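Local coordinates for hypothetical protein (Staphylococcus aureus subsp. aureus, PDB 2ETS), which is of unknown function but adopts a four-helical bundle fold and represents the bacterial DUF1798 family, at residues F67-K78 and Y112-V121. Numbering follows the deposited sequence.
Sequences FIIEVPYMNSRK and YDLQNILDGV
Val71 and Gly120 bring the two backbones closest, their CA atoms 5.2 Å apart, where the loop leaving helix 65-68 meets the C-terminal turn of helix 100-120. A type I turn over Ile68-Val71 and a type II turn over Val71-Met74 fold this loop against the helix, and Asn75 N-caps the next helix through a nearly straight bond from Lys78 N to its OD1. Because Gly120 has no side chain, Val71 can lie directly on the helix backbone, its CG1 3.9 Å from Gly120 O. Beside it, Val121 CG1 meets Phe67 CE1 at 3.7 Å, and Ile117 packs its CG1 on Met74 CG and its CD1 on Ile68 CG2. The Tyr73 ring stacks on the Asn116 amide, the planes 11° apart and ND2 3.6 Å from CG of the ring; Tyr112 OH comes up to CE1 of the same ring. The Lys78 chain, bent at chi2 and chi3, delivers NZ to the syn side of Asp113 OD1 (3.0 Å) in a salt bridge. One water joins this pair through OD2, a second links OD1 to Asn116 ND2, and a third bridges Pro72 O and Asn116 O. The contact thus ties the connection between helices 65-68 and 76-92 to the end of helix 100-120; Leu82 of helix 76-92 touches Asp113 and Ile117, while Val17 and Met13 of helix 12-37 reach Ile117 and Phe67.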
loop_
_atom_site.group_PDB
_atom_site.type_symbol
_atom_site.label_atom_id
_atom_site.label_comp_id
_atom_site.label_asym_id
_atom_site.label_seq_id
_atom_site.Cartn_x
_atom_site.Cartn_y
_atom_site.Cartn_z
ATOM N N PHE A 67 14.760 10.518 -3.684
ATOM C CA PHE A 67 14.193 10.790 -5.012
ATOM C C PHE A 67 12.698 11.066 -4.920
ATOM O O PHE A 67 12.230 12.138 -5.324
ATOM C CB PHE A 67 14.398 9.620 -5.977
ATOM C CG PHE A 67 14.004 9.942 -7.406
ATOM C CD1 PHE A 67 12.674 9.877 -7.820
ATOM C CD2 PHE A 67 14.962 10.345 -8.327
ATOM C CE1 PHE A 67 12.314 10.191 -9.128
ATOM C CE2 PHE A 67 14.603 10.657 -9.637
ATOM C CZ PHE A 67 13.267 10.576 -10.030
ATOM N N ILE A 68 11.973 10.085 -4.379
ATOM C CA ILE A 68 10.523 10.113 -4.332
ATOM C C ILE A 68 9.958 11.391 -3.683
ATOM O O ILE A 68 8.986 11.930 -4.177
ATOM C CB ILE A 68 9.977 8.846 -3.629
ATOM C CG1 ILE A 68 10.100 7.646 -4.579
ATOM C CG2 ILE A 68 8.519 9.040 -3.208
ATOM C CD1 ILE A 68 10.137 6.319 -3.887
ATOM N N ILE A 69 10.576 11.886 -2.612
ATOM C CA ILE A 69 10.039 13.075 -1.904
ATOM C C ILE A 69 10.098 14.362 -2.737
ATOM O O ILE A 69 9.419 15.355 -2.431
ATOM C CB ILE A 69 10.708 13.309 -0.508
ATOM C CG1 ILE A 69 12.211 13.576 -0.625
ATOM C CG2 ILE A 69 10.492 12.127 0.395
ATOM C CD1 ILE A 69 12.759 14.367 0.561
ATOM N N GLU A 70 10.892 14.320 -3.795
ATOM C CA GLU A 70 11.087 15.451 -4.683
ATOM C C GLU A 70 10.184 15.413 -5.913
ATOM O O GLU A 70 10.161 16.372 -6.664
ATOM C CB GLU A 70 12.558 15.525 -5.137
ATOM C CG GLU A 70 13.582 15.811 -4.011
ATOM C CD GLU A 70 13.355 17.155 -3.320
ATOM O OE1 GLU A 70 13.133 18.160 -4.032
ATOM O OE2 GLU A 70 13.394 17.206 -2.065
ATOM N N VAL A 71 9.441 14.334 -6.151
ATOM C CA VAL A 71 8.528 14.344 -7.302
ATOM C C VAL A 71 7.345 15.299 -7.012
ATOM O O VAL A 71 7.053 15.578 -5.848
ATOM C CB VAL A 71 8.052 12.923 -7.744
ATOM C CG1 VAL A 71 9.248 11.985 -7.997
ATOM C CG2 VAL A 71 7.113 12.310 -6.750
ATOM N N PRO A 72 6.727 15.865 -8.077
ATOM C CA PRO A 72 5.553 16.687 -7.852
ATOM C C PRO A 72 4.519 15.995 -6.972
ATOM O O PRO A 72 4.370 14.777 -7.046
ATOM C CB PRO A 72 5.004 16.937 -9.252
ATOM C CG PRO A 72 6.276 16.906 -10.155
ATOM C CD PRO A 72 7.097 15.800 -9.513
ATOM N N TYR A 73 3.858 16.781 -6.115
ATOM C CA TYR A 73 2.822 16.279 -5.171
ATOM C C TYR A 73 3.376 15.530 -3.964
ATOM O O TYR A 73 2.602 15.038 -3.156
ATOM C CB TYR A 73 1.787 15.369 -5.873
ATOM C CG TYR A 73 0.904 16.063 -6.886
ATOM C CD1 TYR A 73 -0.136 16.892 -6.465
ATOM C CD2 TYR A 73 1.091 15.891 -8.239
ATOM C CE1 TYR A 73 -0.946 17.540 -7.389
ATOM C CE2 TYR A 73 0.279 16.536 -9.161
ATOM C CZ TYR A 73 -0.736 17.352 -8.710
ATOM O OH TYR A 73 -1.551 18.010 -9.584
HETATM N N MSE A 74 4.697 15.411 -3.833
HETATM C CA MSE A 74 5.276 14.627 -2.747
HETATM C C MSE A 74 6.138 15.494 -1.860
HETATM O O MSE A 74 6.634 16.508 -2.280
HETATM C CB MSE A 74 6.104 13.465 -3.293
HETATM C CG MSE A 74 5.336 12.181 -3.463
HETATM SE SE MSE A 74 4.722 11.418 -1.775
HETATM C CE MSE A 74 2.899 11.304 -2.223
ATOM N N ASN A 75 6.277 15.089 -0.610
ATOM C CA ASN A 75 7.201 15.704 0.323
ATOM C C ASN A 75 7.487 14.657 1.396
ATOM O O ASN A 75 6.931 13.579 1.333
ATOM C CB ASN A 75 6.635 17.006 0.902
ATOM C CG ASN A 75 5.394 16.804 1.735
ATOM O OD1 ASN A 75 5.311 15.878 2.539
ATOM N ND2 ASN A 75 4.425 17.697 1.574
ATOM N N SER A 76 8.346 14.973 2.361
ATOM C CA SER A 76 8.809 13.995 3.363
ATOM C C SER A 76 7.660 13.458 4.225
ATOM O O SER A 76 7.532 12.237 4.399
ATOM C CB SER A 76 9.893 14.636 4.263
ATOM O OG SER A 76 10.255 13.741 5.302
ATOM N N ARG A 77 6.825 14.375 4.738
ATOM C CA ARG A 77 5.644 14.005 5.525
ATOM C C ARG A 77 4.670 13.097 4.746
ATOM O O ARG A 77 4.290 12.043 5.232
ATOM C CB ARG A 77 4.894 15.235 6.002
ATOM C CG ARG A 77 3.926 14.912 7.161
ATOM C CD ARG A 77 3.272 16.164 7.720
ATOM N NE ARG A 77 2.325 16.600 6.731
ATOM C CZ ARG A 77 1.042 16.260 6.682
ATOM N NH1 ARG A 77 0.445 15.535 7.627
ATOM N NH2 ARG A 77 0.333 16.695 5.664
ATOM N N LYS A 78 4.293 13.512 3.538
ATOM C CA LYS A 78 3.379 12.757 2.683
ATOM C C LYS A 78 3.936 11.366 2.367
ATOM O O LYS A 78 3.200 10.402 2.314
ATOM C CB LYS A 78 3.109 13.519 1.371
ATOM C CG LYS A 78 2.133 14.728 1.472
ATOM C CD LYS A 78 0.638 14.331 1.422
ATOM C CE LYS A 78 0.239 13.772 0.003
ATOM N NZ LYS A 78 -1.060 13.009 0.015
ATOM N N TYR A 112 -4.283 7.311 -5.055
ATOM C CA TYR A 112 -4.046 8.644 -5.587
ATOM C C TYR A 112 -2.546 9.040 -5.501
ATOM O O TYR A 112 -1.921 9.423 -6.491
ATOM C CB TYR A 112 -4.975 9.679 -4.933
ATOM C CG TYR A 112 -4.630 11.070 -5.323
ATOM C CD1 TYR A 112 -3.647 11.778 -4.633
ATOM C CD2 TYR A 112 -5.254 11.683 -6.404
ATOM C CE1 TYR A 112 -3.292 13.065 -5.014
ATOM C CE2 TYR A 112 -4.906 12.984 -6.787
ATOM C CZ TYR A 112 -3.925 13.654 -6.095
ATOM O OH TYR A 112 -3.552 14.921 -6.478
ATOM N N ASP A 113 -1.963 8.900 -4.329
ATOM C CA ASP A 113 -0.536 9.150 -4.163
ATOM C C ASP A 113 0.361 8.300 -5.062
ATOM O O ASP A 113 1.344 8.776 -5.637
ATOM C CB ASP A 113 -0.164 8.868 -2.727
ATOM C CG ASP A 113 -0.662 9.950 -1.767
ATOM O OD1 ASP A 113 -1.034 11.063 -2.230
ATOM O OD2 ASP A 113 -0.652 9.671 -0.546
ATOM N N LEU A 114 0.051 7.014 -5.120
ATOM C CA LEU A 114 0.818 6.077 -5.934
ATOM C C LEU A 114 0.840 6.469 -7.408
ATOM O O LEU A 114 1.872 6.358 -8.070
ATOM C CB LEU A 114 0.250 4.665 -5.770
ATOM C CG LEU A 114 0.574 3.999 -4.424
ATOM C CD1 LEU A 114 -0.090 2.653 -4.369
ATOM C CD2 LEU A 114 2.082 3.833 -4.203
ATOM N N GLN A 115 -0.295 6.936 -7.918
ATOM C CA GLN A 115 -0.346 7.392 -9.300
ATOM C C GLN A 115 0.545 8.600 -9.543
ATOM O O GLN A 115 1.175 8.695 -10.601
ATOM C CB GLN A 115 -1.774 7.743 -9.717
ATOM C CG GLN A 115 -2.635 6.577 -10.030
ATOM C CD GLN A 115 -2.098 5.751 -11.216
ATOM O OE1 GLN A 115 -2.119 4.520 -11.164
ATOM N NE2 GLN A 115 -1.577 6.428 -12.254
ATOM N N ASN A 116 0.569 9.536 -8.592
ATOM C CA ASN A 116 1.364 10.737 -8.725
ATOM C C ASN A 116 2.840 10.391 -8.725
ATOM O O ASN A 116 3.659 11.034 -9.404
ATOM C CB ASN A 116 1.070 11.721 -7.582
ATOM C CG ASN A 116 -0.250 12.460 -7.759
ATOM O OD1 ASN A 116 -0.761 12.603 -8.871
ATOM N ND2 ASN A 116 -0.795 12.939 -6.664
ATOM N N ILE A 117 3.178 9.387 -7.930
ATOM C CA ILE A 117 4.547 8.954 -7.812
ATOM C C ILE A 117 4.908 8.295 -9.116
ATOM O O ILE A 117 5.922 8.645 -9.722
ATOM C CB ILE A 117 4.752 7.989 -6.620
ATOM C CG1 ILE A 117 4.626 8.764 -5.313
ATOM C CG2 ILE A 117 6.106 7.314 -6.696
ATOM C CD1 ILE A 117 4.641 7.884 -4.054
ATOM N N LEU A 118 4.053 7.372 -9.560
ATOM C CA LEU A 118 4.272 6.675 -10.829
ATOM C C LEU A 118 4.492 7.690 -11.925
ATOM O O LEU A 118 5.460 7.574 -12.631
ATOM C CB LEU A 118 3.113 5.729 -11.185
ATOM C CG LEU A 118 3.325 4.809 -12.401
ATOM C CD1 LEU A 118 4.295 3.658 -12.082
ATOM C CD2 LEU A 118 1.996 4.250 -12.929
ATOM N N ASP A 119 3.631 8.704 -12.047
ATOM C CA ASP A 119 3.868 9.786 -13.036
ATOM C C ASP A 119 5.232 10.435 -12.842
ATOM O O ASP A 119 5.943 10.655 -13.799
ATOM C CB ASP A 119 2.837 10.925 -12.966
ATOM C CG ASP A 119 1.419 10.463 -13.152
ATOM O OD1 ASP A 119 1.203 9.257 -13.415
ATOM O OD2 ASP A 119 0.511 11.321 -13.001
ATOM N N GLY A 120 5.569 10.766 -11.596
ATOM C CA GLY A 120 6.824 11.436 -11.281
ATOM C C GLY A 120 8.095 10.645 -11.588
ATOM O O GLY A 120 9.129 11.232 -11.839
ATOM N N VAL A 121 8.026 9.318 -11.535
ATOM C CA VAL A 121 9.205 8.463 -11.700
ATOM C C VAL A 121 9.118 7.793 -13.056
ATOM O O VAL A 121 9.134 6.578 -13.162
ATOM C CB VAL A 121 9.329 7.393 -10.562
ATOM C CG1 VAL A 121 9.303 8.056 -9.174
ATOM C CG2 VAL A 121 8.240 6.327 -10.647
HETATM O O HOH W 1 4.776 13.337 -9.329
HETATM O O HOH W 2 0.185 12.681 -4.049
HETATM O O HOH W 3 0.382 10.725 1.671
#